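Local coordinates for sister chromatid cohesion protein (Chaetomium thermophilum, PDB 5T8V), which probably loads cohesin onto chromatin, this chain being the C-terminal, almost wholly helical HEAT-repeat part of the loader Scc2, at residues L313-A318 with P419-A424; Q348-G353 with L565-R570; T359-L364 with K543-Y548; L494-R499 with L601-F606; A512-L517 with F535-W540. One frame throughout, in Å; residues are numbered along the deposited sequence.

Contact 1: residues L313-A318 with P419-A424; sequences LVQTSA and PDWPAA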
# COMPACT_ATOMS: atom_id res chain seq x y z
N LEU A 313 4.63 29.56 25.82
CA LEU A 313 5.90 29.44 26.53
C LEU A 313 7.06 29.31 25.54
O LEU A 313 8.15 29.85 25.78
CB LEU A 313 5.88 28.22 27.46
CG LEU A 313 4.85 28.22 28.59
CD1 LEU A 313 5.06 27.01 29.49
CD2 LEU A 313 4.92 29.50 29.40
N VAL A 314 6.84 28.61 24.43
CA VAL A 314 7.90 28.51 23.43
C VAL A 314 8.18 29.87 22.80
O VAL A 314 9.32 30.14 22.40
CB VAL A 314 7.53 27.46 22.36
CG1 VAL A 314 8.58 27.45 21.24
CG2 VAL A 314 7.42 26.09 23.00
N GLN A 315 7.17 30.75 22.69
CA GLN A 315 7.38 32.04 22.04
C GLN A 315 7.81 33.14 23.00
O GLN A 315 8.20 34.22 22.53
CB GLN A 315 6.11 32.50 21.30
CG GLN A 315 5.17 31.39 20.91
CD GLN A 315 4.23 31.77 19.79
OE1 GLN A 315 3.95 30.97 18.90
NE2 GLN A 315 3.71 32.99 19.84
N THR A 316 7.74 32.91 24.31
CA THR A 316 8.27 33.89 25.25
C THR A 316 9.78 34.03 25.17
O THR A 316 10.34 34.93 25.80
CB THR A 316 7.88 33.53 26.69
OG1 THR A 316 8.30 32.19 26.99
CG2 THR A 316 6.38 33.67 26.90
N SER A 317 10.46 33.16 24.40
CA SER A 317 11.91 33.19 24.33
C SER A 317 12.44 34.59 24.05
O SER A 317 13.41 35.04 24.66
CB SER A 317 12.38 32.22 23.24
OG SER A 317 11.87 30.92 23.48
N ALA A 318 11.80 35.31 23.12
CA ALA A 318 12.18 36.68 22.83
C ALA A 318 11.69 37.67 23.88
O ALA A 318 11.95 38.87 23.75
CB ALA A 318 11.64 37.09 21.45
N PRO A 419 -0.06 32.74 11.71
CA PRO A 419 1.04 33.62 12.14
C PRO A 419 0.98 34.00 13.60
O PRO A 419 1.99 34.46 14.15
CB PRO A 419 0.87 34.85 11.23
CG PRO A 419 -0.54 34.81 10.78
CD PRO A 419 -0.90 33.36 10.68
N ASP A 420 -0.17 33.83 14.26
CA ASP A 420 -0.26 34.06 15.70
C ASP A 420 0.52 33.03 16.50
O ASP A 420 0.78 33.26 17.69
CB ASP A 420 -1.72 34.04 16.16
CG ASP A 420 -2.50 35.23 15.67
OD1 ASP A 420 -2.04 35.91 14.73
OD2 ASP A 420 -3.59 35.49 16.23
N TRP A 421 0.90 31.92 15.88
CA TRP A 421 1.44 30.77 16.61
C TRP A 421 2.67 30.22 15.88
O TRP A 421 2.67 29.08 15.40
CB TRP A 421 0.37 29.70 16.77
CG TRP A 421 -0.79 30.16 17.59
CD1 TRP A 421 -2.01 30.55 17.14
CD2 TRP A 421 -0.83 30.29 19.02
NE1 TRP A 421 -2.82 30.92 18.19
CE2 TRP A 421 -2.12 30.76 19.36
CE3 TRP A 421 0.09 30.05 20.04
CZ2 TRP A 421 -2.50 31.00 20.67
CZ3 TRP A 421 -0.29 30.29 21.35
CH2 TRP A 421 -1.58 30.76 21.65
N PRO A 422 3.74 31.02 15.79
CA PRO A 422 4.95 30.55 15.09
C PRO A 422 5.65 29.39 15.78
O PRO A 422 6.54 28.79 15.17
CB PRO A 422 5.84 31.80 15.05
CG PRO A 422 5.34 32.67 16.14
CD PRO A 422 3.86 32.42 16.22
N ALA A 423 5.30 29.05 17.02
CA ALA A 423 5.92 27.92 17.69
C ALA A 423 5.41 26.58 17.19
O ALA A 423 6.01 25.55 17.50
CB ALA A 423 5.69 28.01 19.20
N ALA A 424 4.31 26.56 16.42
CA ALA A 424 3.83 25.31 15.85
C ALA A 424 4.87 24.69 14.94
O ALA A 424 5.15 23.48 15.02
CB ALA A 424 2.52 25.55 15.09
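Gln315 joins helix 305-315 to the 419-424 segment leading toward helix 423-440, inside a HEAT-repeat solenoid, and offers its side-chain carbonyl to the backbone there. Ala423 N donates to Gln315 OE1 at 3.0 Å, with an N-H...O angle of 153°; the donor lies tilted by 28° from the plane of the amide. The buried Ala423 N-H is thus met by a side-chain oxygen, and glutamine suits the place because it is long enough, and has a neutral carbonyl, to reach it. Proline fits just ahead, because its nitrogen has no hydrogen to satisfy. The Gln315 side chain, extended beyond CG, crosses Pro422 at about a right angle, its CD 3.6 Å from Pro422 CD. Beside this polar link, Val314 CG1 rests 3.6 Å from Ala423 CB, where a methyl lets the backbones come close: the two CA atoms, of Val314 and Ala423, are 6.1 Å apart. A leucine in place of Gln315 would probably fill much of the same space yet leave the buried Ala423 N-H without its acceptor. Around the contact, Trp421 packs back on Met311 and Arg312 of helix 305-315, Asp420 forms a salt bridge with Arg520, and helix 527-550 closes over it, with Ala532 against Gln315 and Phe535 against Pro422.

Contact 2: residues Q348-G353 with L565-R570; sequences QSEAQG and LAYRLR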
# COMPACT_ATOMS: atom_id res chain seq x y z
N GLN A 348 26.09 52.16 14.74
CA GLN A 348 25.00 52.90 15.36
C GLN A 348 24.21 53.71 14.35
O GLN A 348 23.37 54.53 14.75
CB GLN A 348 25.52 53.82 16.47
CG GLN A 348 26.09 53.10 17.68
CD GLN A 348 27.51 52.61 17.47
OE1 GLN A 348 28.14 52.90 16.45
NE2 GLN A 348 28.04 51.87 18.44
N SER A 349 24.44 53.52 13.05
CA SER A 349 23.75 54.27 12.01
C SER A 349 23.37 53.32 10.88
O SER A 349 24.12 52.39 10.56
CB SER A 349 24.63 55.40 11.47
OG SER A 349 25.86 54.91 10.98
N GLU A 350 22.21 53.56 10.28
CA GLU A 350 21.75 52.68 9.20
C GLU A 350 22.69 52.74 8.00
O GLU A 350 22.77 51.77 7.24
CB GLU A 350 20.33 53.07 8.77
CG GLU A 350 19.84 52.31 7.55
CD GLU A 350 18.33 52.39 7.37
OE1 GLU A 350 17.63 52.73 8.34
OE2 GLU A 350 17.85 52.11 6.25
N ALA A 351 23.40 53.85 7.82
CA ALA A 351 24.32 53.96 6.69
C ALA A 351 25.60 53.18 6.94
O ALA A 351 26.10 52.51 6.03
CB ALA A 351 24.63 55.43 6.42
N GLN A 352 26.14 53.25 8.16
CA GLN A 352 27.35 52.51 8.47
C GLN A 352 27.16 51.01 8.33
O GLN A 352 28.14 50.29 8.12
CB GLN A 352 27.82 52.85 9.89
CG GLN A 352 29.16 52.24 10.27
CD GLN A 352 29.50 52.43 11.74
OE1 GLN A 352 28.94 53.31 12.41
NE2 GLN A 352 30.40 51.60 12.25
N GLY A 353 25.92 50.53 8.43
CA GLY A 353 25.67 49.10 8.29
C GLY A 353 25.63 48.64 6.85
O GLY A 353 25.89 47.46 6.58
N LEU A 565 19.25 45.61 6.40
CA LEU A 565 18.34 44.71 7.10
C LEU A 565 18.92 44.27 8.43
O LEU A 565 18.19 44.10 9.42
CB LEU A 565 18.03 43.49 6.23
CG LEU A 565 17.12 43.73 5.03
CD1 LEU A 565 17.17 42.54 4.08
CD2 LEU A 565 15.69 43.98 5.48
N ALA A 566 20.24 44.07 8.49
CA ALA A 566 20.87 43.66 9.74
C ALA A 566 20.70 44.73 10.81
O ALA A 566 20.24 44.45 11.93
CB ALA A 566 22.35 43.36 9.51
N TYR A 567 21.06 45.98 10.49
CA TYR A 567 20.87 47.07 11.44
C TYR A 567 19.41 47.17 11.86
O TYR A 567 19.09 47.18 13.06
CB TYR A 567 21.35 48.38 10.82
CG TYR A 567 21.02 49.60 11.66
CD1 TYR A 567 21.84 50.00 12.70
CD2 TYR A 567 19.87 50.35 11.41
CE1 TYR A 567 21.54 51.11 13.47
CE2 TYR A 567 19.56 51.46 12.17
CZ TYR A 567 20.40 51.84 13.20
OH TYR A 567 20.10 52.95 13.96
N ARG A 568 18.50 47.26 10.88
CA ARG A 568 17.08 47.40 11.18
C ARG A 568 16.60 46.32 12.14
O ARG A 568 16.03 46.61 13.19
CB ARG A 568 16.27 47.37 9.89
CG ARG A 568 16.54 48.55 8.98
CD ARG A 568 15.94 48.34 7.60
NE ARG A 568 16.35 49.40 6.67
CZ ARG A 568 16.12 49.37 5.36
NH1 ARG A 568 15.48 48.35 4.81
NH2 ARG A 568 16.53 50.38 4.60
N LEU A 569 16.84 45.05 11.78
CA LEU A 569 16.35 43.95 12.62
C LEU A 569 17.00 43.96 13.99
O LEU A 569 16.36 43.56 14.97
CB LEU A 569 16.59 42.61 11.92
CG LEU A 569 15.42 42.10 11.08
CD1 LEU A 569 14.24 41.73 11.97
CD2 LEU A 569 15.00 43.12 10.03
N ARG A 570 18.25 44.40 14.09
CA ARG A 570 18.87 44.53 15.41
C ARG A 570 18.11 45.54 16.26
O ARG A 570 17.72 45.25 17.40
CB ARG A 570 20.34 44.93 15.25
CG ARG A 570 21.18 44.74 16.50
CD ARG A 570 21.69 46.07 17.04
NE ARG A 570 22.53 46.77 16.07
CZ ARG A 570 22.95 48.03 16.20
NH1 ARG A 570 22.61 48.74 17.27
NH2 ARG A 570 23.71 48.58 15.27
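Tyr567 and Glu350 both leave their backbones with CG opposite the nitrogen, and this sets the contact: for Tyr567 (chi1 172°) the ring is carried out from helix 565-570 to lie beneath the 349-350 peptide, while Glu350, extended beyond CG, runs past it to meet Arg568. Over one face of the ring, Glu350 N stands 3.8 Å above the plane near the centre, and Ser349 C lies nearer the rim. Glu350 CB continues the cover, 3.8 Å from Tyr567 CD2. A tyrosine suits such a place, since its flat ring can pack broadly on a peptide plane.

The peptide it supports opens a short helix. Ser349 is the N-cap, its OG accepting from Gln352 N at 3.3 Å, a role for which a short hydroxyl side chain is well made. An acid in the first turn, as at Glu350, would be expected to interact favourably with the helix dipole.

That carboxylate also has a charged mate. Arg568 NH2 donates to Glu350 OE2 at 2.7 Å in a salt bridge, with an N-H...O angle of 159°; the oxygen lies in the guanidinium plane and is met nearly along its C-O bond. Arg568 NE adds a weak bond to the same oxygen, although the two flat groups are turned 71° apart. Arg568 is further placed by a cation-pi contact with Trp506, and Tyr583 touches both members of the pair. Farther along the helix, Arg570 NH2 bonds to Ile347 O, just ahead of segment 348-353.

Contact 3: residues T359-L364 with K543-Y548; sequences TAIRDL and KICTCY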
# COMPACT_ATOMS: atom_id res chain seq x y z
N THR A 359 29.94 43.39 9.41
CA THR A 359 29.86 43.64 10.84
C THR A 359 28.41 43.74 11.31
O THR A 359 28.06 43.24 12.38
CB THR A 359 30.62 44.92 11.19
OG1 THR A 359 31.95 44.85 10.66
CG2 THR A 359 30.69 45.10 12.70
N ALA A 360 27.56 44.39 10.52
CA ALA A 360 26.14 44.44 10.85
C ALA A 360 25.56 43.03 10.97
O ALA A 360 24.85 42.72 11.93
CB ALA A 360 25.38 45.24 9.79
N ILE A 361 25.89 42.17 10.01
CA ILE A 361 25.42 40.79 10.05
C ILE A 361 25.93 40.09 11.31
O ILE A 361 25.19 39.34 11.95
CB ILE A 361 25.87 40.04 8.78
CG1 ILE A 361 25.13 40.60 7.56
CG2 ILE A 361 25.65 38.53 8.92
CD1 ILE A 361 23.66 40.19 7.45
N ARG A 362 27.19 40.33 11.67
CA ARG A 362 27.74 39.62 12.82
C ARG A 362 27.10 40.09 14.12
O ARG A 362 26.79 39.27 15.00
CB ARG A 362 29.26 39.80 12.86
CG ARG A 362 30.04 38.66 13.51
CD ARG A 362 29.64 37.30 12.96
NE ARG A 362 29.53 37.31 11.50
CZ ARG A 362 28.73 36.52 10.79
NH1 ARG A 362 27.93 35.65 11.39
NH2 ARG A 362 28.71 36.61 9.47
N ASP A 363 26.89 41.40 14.26
CA ASP A 363 26.13 41.92 15.39
C ASP A 363 24.76 41.26 15.48
O ASP A 363 24.38 40.71 16.52
CB ASP A 363 25.97 43.43 15.26
CG ASP A 363 27.27 44.18 15.47
OD1 ASP A 363 28.33 43.52 15.62
OD2 ASP A 363 27.24 45.43 15.48
N LEU A 364 24.01 41.29 14.37
CA LEU A 364 22.69 40.67 14.37
C LEU A 364 22.78 39.20 14.78
O LEU A 364 21.92 38.70 15.51
CB LEU A 364 22.04 40.80 13.00
CG LEU A 364 20.69 40.08 12.87
CD1 LEU A 364 19.71 40.54 13.94
CD2 LEU A 364 20.11 40.30 11.49
N LYS A 543 17.29 34.52 9.69
CA LYS A 543 17.29 34.19 8.27
C LYS A 543 18.12 35.19 7.47
O LYS A 543 18.77 34.80 6.49
CB LYS A 543 15.86 34.13 7.74
CG LYS A 543 15.09 32.90 8.20
CD LYS A 543 15.65 31.62 7.60
CE LYS A 543 14.94 30.39 8.13
NZ LYS A 543 15.54 29.13 7.59
N ILE A 544 18.12 36.46 7.87
CA ILE A 544 19.04 37.42 7.26
C ILE A 544 20.48 36.93 7.41
O ILE A 544 21.24 36.86 6.43
CB ILE A 544 18.85 38.81 7.89
CG1 ILE A 544 17.49 39.38 7.49
CG2 ILE A 544 19.96 39.77 7.45
CD1 ILE A 544 17.02 40.50 8.38
N CYS A 545 20.87 36.57 8.64
CA CYS A 545 22.24 36.12 8.87
C CYS A 545 22.56 34.89 8.03
O CYS A 545 23.63 34.81 7.40
CB CYS A 545 22.44 35.83 10.35
SG CYS A 545 22.31 37.29 11.40
N THR A 546 21.66 33.90 7.99
CA THR A 546 21.92 32.70 7.21
C THR A 546 22.06 33.03 5.73
O THR A 546 22.94 32.50 5.05
CB THR A 546 20.80 31.68 7.43
OG1 THR A 546 20.84 31.21 8.78
CG2 THR A 546 20.94 30.49 6.48
N CYS A 547 21.18 33.89 5.22
CA CYS A 547 21.26 34.31 3.82
C CYS A 547 22.62 34.92 3.52
O CYS A 547 23.30 34.52 2.56
CB CYS A 547 20.14 35.29 3.51
SG CYS A 547 20.28 36.15 1.92
N TYR A 548 23.06 35.88 4.34
CA TYR A 548 24.33 36.54 4.08
C TYR A 548 25.50 35.56 4.20
O TYR A 548 26.45 35.62 3.41
CB TYR A 548 24.51 37.71 5.05
CG TYR A 548 25.84 38.42 4.91
CD1 TYR A 548 26.97 37.97 5.58
CD2 TYR A 548 25.95 39.57 4.14
CE1 TYR A 548 28.17 38.62 5.46
CE2 TYR A 548 27.16 40.24 4.03
CZ TYR A 548 28.26 39.76 4.69
OH TYR A 548 29.47 40.41 4.58
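Ile361 lies across the face of the Tyr548 ring. Ile361 CG1 is 3.7 Å from the centroid of the Tyr548 ring and only 19° off the ring normal, a CH-pi contact that presses aliphatic carbon onto the aromatic cloud. With CG1 anti to the carbonyl carbon (chi1 -68°), the branched chain lies over one face near the CG end of the ring: Ile361 CG2 comes 3.6 Å from Tyr548 CD1, while Ile361 CD1 meets Ile544 CG2 at 3.7 Å. Beta-branched isoleucine suits this place because both branches rest on the ring and CD1 goes on to Ile544. Leu364, one turn on, packs its CG at 3.5 Å from Cys545 SG; the Leu364 and Ile544 side chains cross at about a right angle, Leu364 CD2 near Ile544 CG2. A small, only weakly polar thiol fits where Ile361 CA and Cys545 CA come within 5.8 Å. The two helical segments run at 136° to each other, their axes 9.4 Å apart. Polar groups stay at the margin: Tyr548 OH bonds to His357 ND1, and Arg362 NH2 forms a salt bridge with Asp549. Helix 556-574 packs against both helices, with Ala566 against Ala360 and Ile361, and Leu565 and Leu569 against Ile544.

Contact 4: residues L494-R499 with L601-F606; sequences LELKSR and LLRSQF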
# COMPACT_ATOMS: atom_id res chain seq x y z
N LEU A 494 7.26 27.13 -4.15
CA LEU A 494 6.70 25.79 -4.30
C LEU A 494 7.73 24.84 -4.90
O LEU A 494 7.98 23.76 -4.36
CB LEU A 494 5.43 25.85 -5.15
CG LEU A 494 4.21 26.38 -4.38
CD1 LEU A 494 3.09 26.75 -5.33
CD2 LEU A 494 3.74 25.35 -3.36
N GLU A 495 8.32 25.23 -6.02
CA GLU A 495 9.58 24.62 -6.43
C GLU A 495 10.68 25.06 -5.46
O GLU A 495 10.55 26.06 -4.74
CB GLU A 495 9.94 25.02 -7.86
CG GLU A 495 8.83 24.75 -8.87
CD GLU A 495 8.43 23.29 -8.94
OE1 GLU A 495 9.33 22.42 -8.96
OE2 GLU A 495 7.22 23.00 -8.95
N LEU A 496 11.78 24.31 -5.44
CA LEU A 496 12.84 24.61 -4.49
C LEU A 496 13.81 25.64 -5.05
O LEU A 496 15.01 25.61 -4.74
CB LEU A 496 13.59 23.33 -4.11
CG LEU A 496 12.76 22.28 -3.36
CD1 LEU A 496 13.57 21.01 -3.14
CD2 LEU A 496 12.25 22.83 -2.03
N LYS A 497 13.31 26.57 -5.87
CA LYS A 497 14.16 27.62 -6.42
C LYS A 497 14.69 28.50 -5.30
O LYS A 497 13.92 29.09 -4.53
CB LYS A 497 13.37 28.45 -7.43
CG LYS A 497 13.19 27.78 -8.79
CD LYS A 497 12.24 28.56 -9.69
CE LYS A 497 12.83 29.89 -10.14
NZ LYS A 497 14.00 29.71 -11.04
N SER A 498 16.02 28.61 -5.22
CA SER A 498 16.66 29.36 -4.15
C SER A 498 16.32 30.84 -4.24
O SER A 498 16.45 31.45 -5.30
CB SER A 498 18.18 29.17 -4.22
OG SER A 498 18.69 29.66 -5.44
N ARG A 499 15.89 31.42 -3.12
CA ARG A 499 15.68 32.86 -3.03
C ARG A 499 15.78 33.34 -1.59
O ARG A 499 14.86 34.01 -1.10
CB ARG A 499 14.31 33.22 -3.62
CG ARG A 499 14.39 33.69 -5.06
CD ARG A 499 13.02 34.05 -5.60
NE ARG A 499 13.09 34.35 -7.03
CZ ARG A 499 12.07 34.80 -7.75
NH1 ARG A 499 10.89 35.02 -7.18
NH2 ARG A 499 12.23 35.03 -9.04
N LEU A 601 6.85 29.40 5.66
CA LEU A 601 6.87 28.02 6.15
C LEU A 601 7.43 27.07 5.10
O LEU A 601 8.16 26.13 5.44
CB LEU A 601 5.46 27.59 6.56
CG LEU A 601 4.93 28.17 7.87
CD1 LEU A 601 3.48 27.78 8.06
CD2 LEU A 601 5.76 27.70 9.07
N LEU A 602 7.11 27.29 3.82
CA LEU A 602 7.62 26.40 2.78
C LEU A 602 9.14 26.34 2.78
O LEU A 602 9.71 25.35 2.32
CB LEU A 602 7.13 26.84 1.41
CG LEU A 602 5.64 26.64 1.12
CD1 LEU A 602 5.30 27.19 -0.26
CD2 LEU A 602 5.24 25.18 1.22
N ARG A 603 9.81 27.38 3.29
CA ARG A 603 11.26 27.40 3.39
C ARG A 603 11.75 27.07 4.79
O ARG A 603 12.95 27.18 5.05
CB ARG A 603 11.79 28.77 2.96
CG ARG A 603 11.26 29.24 1.61
CD ARG A 603 11.56 28.24 0.50
NE ARG A 603 12.99 27.99 0.36
CZ ARG A 603 13.54 27.32 -0.65
NH1 ARG A 603 12.77 26.82 -1.61
NH2 ARG A 603 14.85 27.14 -0.70
N SER A 604 10.86 26.68 5.69
CA SER A 604 11.27 26.26 7.02
C SER A 604 11.83 24.85 6.97
O SER A 604 11.56 24.07 6.05
CB SER A 604 10.09 26.31 8.00
OG SER A 604 9.18 25.25 7.76
N GLN A 605 12.64 24.51 7.98
CA GLN A 605 13.25 23.19 8.02
C GLN A 605 12.21 22.09 8.12
O GLN A 605 12.44 20.96 7.67
CB GLN A 605 14.24 23.11 9.18
CG GLN A 605 15.03 21.82 9.23
CD GLN A 605 15.96 21.74 10.42
OE1 GLN A 605 16.13 22.71 11.16
NE2 GLN A 605 16.56 20.57 10.62
N PHE A 606 11.04 22.39 8.69
CA PHE A 606 9.98 21.39 8.80
C PHE A 606 9.41 21.04 7.43
O PHE A 606 9.45 19.87 7.01
CB PHE A 606 8.88 21.91 9.73
CG PHE A 606 7.64 21.06 9.73
CD1 PHE A 606 7.67 19.76 10.18
CD2 PHE A 606 6.43 21.58 9.28
CE1 PHE A 606 6.53 18.98 10.18
CE2 PHE A 606 5.29 20.81 9.28
CZ PHE A 606 5.34 19.51 9.73
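Leu601 O, one residue before the Leu602 and Arg603 that meet loop 494-499, takes two bonds from Ser604. Ser604 OG donates to Leu601 O at 2.7 Å, in the carbonyl plane and on a lone pair, and Ser604 N donates to the same oxygen at 2.8 Å. This double grip accompanies the chain's exit from helix 590-602, and serine suits the site because its short hydroxyl can fold back onto the carbonyl three residues earlier. The end of Arg603 then reaches the loop that follows helix 481-494. Bent at chi2 and chi3 (-57° and -59°), the side chain brings Arg603 NH1 to 3.6 Å from Leu496 CA, which lies in the guanidinium plane at its edge; the loop is poorly ordered here, so the approach is approximate. Glu495 O and Lys497 O each lie 3.9 Å from Arg603 NH1, too far for hydrogen bonds, though their partial negative charge may attract the cation. A long flexible arginine is apt at such a surface, where it can reach the loop and set the edge of its guanidinium against the backbone. Deeper in, Leu494 CD2 meets Leu602 CD1 at 3.9 Å. The contact thus joins the loop after helix 481-494 to the end of helix 590-602 at the surface. Helix 446-474 backs it through Leu466, Arg467 and Arg471, and Arg499 is tied by a salt bridge to Asp488 of helix 481-494.

Contact 5: residues A512-L517 with F535-W540; sequences ATLEYL and FIISEW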
# COMPACT_ATOMS: atom_id res chain seq x y z
N ALA A 512 5.23 41.73 5.86
CA ALA A 512 3.77 41.69 5.78
C ALA A 512 3.18 40.99 7.00
O ALA A 512 2.21 41.47 7.60
CB ALA A 512 3.34 41.00 4.49
N THR A 513 3.75 39.84 7.37
CA THR A 513 3.25 39.11 8.53
C THR A 513 3.33 39.98 9.78
O THR A 513 2.36 40.07 10.55
CB THR A 513 4.04 37.82 8.72
OG1 THR A 513 4.00 37.05 7.51
CG2 THR A 513 3.46 36.99 9.85
N LEU A 514 4.47 40.63 10.00
CA LEU A 514 4.63 41.43 11.20
C LEU A 514 3.70 42.64 11.21
O LEU A 514 3.17 43.01 12.26
CB LEU A 514 6.09 41.88 11.34
CG LEU A 514 7.03 40.80 11.86
CD1 LEU A 514 8.49 41.22 11.68
CD2 LEU A 514 6.75 40.50 13.33
N GLU A 515 3.48 43.25 10.04
CA GLU A 515 2.57 44.39 9.98
C GLU A 515 1.13 43.96 10.24
O GLU A 515 0.36 44.69 10.87
CB GLU A 515 2.69 45.09 8.63
CG GLU A 515 4.03 45.77 8.41
CD GLU A 515 4.25 46.96 9.32
OE1 GLU A 515 3.29 47.38 10.00
OE2 GLU A 515 5.38 47.49 9.36
N TYR A 516 0.75 42.78 9.76
CA TYR A 516 -0.57 42.25 10.05
C TYR A 516 -0.74 42.02 11.55
O TYR A 516 -1.66 42.56 12.18
CB TYR A 516 -0.79 40.95 9.27
CG TYR A 516 -2.11 40.27 9.58
CD1 TYR A 516 -3.30 40.76 9.07
CD2 TYR A 516 -2.15 39.13 10.37
CE1 TYR A 516 -4.51 40.14 9.35
CE2 TYR A 516 -3.35 38.50 10.66
CZ TYR A 516 -4.52 39.01 10.15
OH TYR A 516 -5.71 38.38 10.43
N LEU A 517 0.16 41.23 12.14
CA LEU A 517 0.10 41.00 13.58
C LEU A 517 0.09 42.31 14.35
O LEU A 517 -0.56 42.42 15.39
CB LEU A 517 1.28 40.13 14.03
CG LEU A 517 1.34 38.70 13.49
CD1 LEU A 517 2.57 38.01 14.02
CD2 LEU A 517 0.09 37.91 13.84
N PHE A 535 9.03 36.76 18.45
CA PHE A 535 9.51 35.49 17.92
C PHE A 535 9.77 35.59 16.42
O PHE A 535 10.86 35.26 15.93
CB PHE A 535 8.49 34.40 18.23
CG PHE A 535 8.97 33.00 17.96
CD1 PHE A 535 8.86 32.44 16.70
CD2 PHE A 535 9.50 32.23 18.98
CE1 PHE A 535 9.28 31.15 16.46
CE2 PHE A 535 9.92 30.94 18.75
CZ PHE A 535 9.82 30.40 17.49
N ILE A 536 8.77 36.05 15.66
CA ILE A 536 8.93 36.16 14.21
C ILE A 536 10.06 37.12 13.87
O ILE A 536 10.82 36.90 12.92
CB ILE A 536 7.60 36.56 13.56
CG1 ILE A 536 6.67 35.35 13.49
CG2 ILE A 536 7.82 37.14 12.16
CD1 ILE A 536 5.25 35.68 13.13
N ILE A 537 10.19 38.21 14.62
CA ILE A 537 11.27 39.16 14.37
C ILE A 537 12.62 38.48 14.49
O ILE A 537 13.52 38.67 13.66
CB ILE A 537 11.15 40.37 15.32
CG1 ILE A 537 9.90 41.18 15.00
CG2 ILE A 537 12.38 41.27 15.22
CD1 ILE A 537 9.52 42.18 16.08
N SER A 538 12.80 37.66 15.53
CA SER A 538 14.06 36.95 15.69
C SER A 538 14.28 35.95 14.56
O SER A 538 15.40 35.82 14.05
CB SER A 538 14.12 36.26 17.05
OG SER A 538 12.99 35.43 17.25
N GLU A 539 13.22 35.25 14.14
CA GLU A 539 13.34 34.37 12.98
C GLU A 539 13.81 35.14 11.75
O GLU A 539 14.67 34.67 10.99
CB GLU A 539 12.01 33.69 12.69
CG GLU A 539 11.68 32.55 13.63
CD GLU A 539 10.44 31.79 13.20
OE1 GLU A 539 9.67 32.32 12.36
OE2 GLU A 539 10.24 30.66 13.69
N TRP A 540 13.26 36.34 11.54
CA TRP A 540 13.66 37.17 10.41
C TRP A 540 15.14 37.52 10.49
O TRP A 540 15.88 37.35 9.52
CB TRP A 540 12.80 38.44 10.39
CG TRP A 540 12.92 39.27 9.15
CD1 TRP A 540 13.67 39.00 8.05
CD2 TRP A 540 12.27 40.52 8.90
NE1 TRP A 540 13.52 40.01 7.12
CE2 TRP A 540 12.67 40.95 7.62
CE3 TRP A 540 11.39 41.32 9.64
CZ2 TRP A 540 12.21 42.14 7.07
CZ3 TRP A 540 10.94 42.50 9.08
CH2 TRP A 540 11.35 42.90 7.81
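Leu514 is the main bump of this contact, and the hollow it fills lies between Ile536, Ile537 and Trp540 on the facing helix. Its two methyls divide the work: Leu514 CD1 presses at 3.5 Å on Trp540 CE3, and Leu514 CD2 lies 3.7 Å from Ile536 CG2. Both also touch Ile537 CG1, which the leucine crosses at about a right angle. The fit is returned by Ile536, which lies alongside Leu514, pointing the other way, and sends CD1 into the notch between Thr513 and Leu517. There Ile536 CD1 meets Leu517 CD1 tip to tip at 3.7 Å, with Thr513 CG2 4.0 Å from the same Ile536 CD1. Branched aliphatic chains suit such interlocking, and Thr513 can join because its methyl faces Ile536 while its OG1 bonds to Pro509 O. An alanine in place of Leu514 is likely to open a gap beside the Trp540 ring and leave Ile537 poorly packed. The two helical segments run nearly antiparallel, at 166° and 10.6 Å between axes, consistent with the antiparallel helix packing of HEAT-repeat proteins. Trp540 NE1 bonds to Val504 O. Helix 556-574 lies against Ile537 through Leu569, Met572 and Ile573, helix 590-602 meets Thr513 through Ser596, and helix 357-391 backs Phe535.

All five contacts lie in one region of the elongated solenoid, on the same side of the chain's centre. Helix 527-550 runs through contacts 5 and 3, whose centres are 17 Å apart. Helix 556-574, next in the chain, carries contact 2, which packs directly on contact 3 with centres 11 Å apart, and contact 1 likewise touches contact 5. Contact 4 lies at the surface, about 18 Å centre to centre from contact 5. Along the chain, contact 5 nests inside contact 4 and inside contact 3, which nests inside contact 2, whereas contacts 1 and 4 each cross 2 and 3. Such interleaving ties helices distant in sequence into a continuous helical stack, with no strand between the segments of any contact.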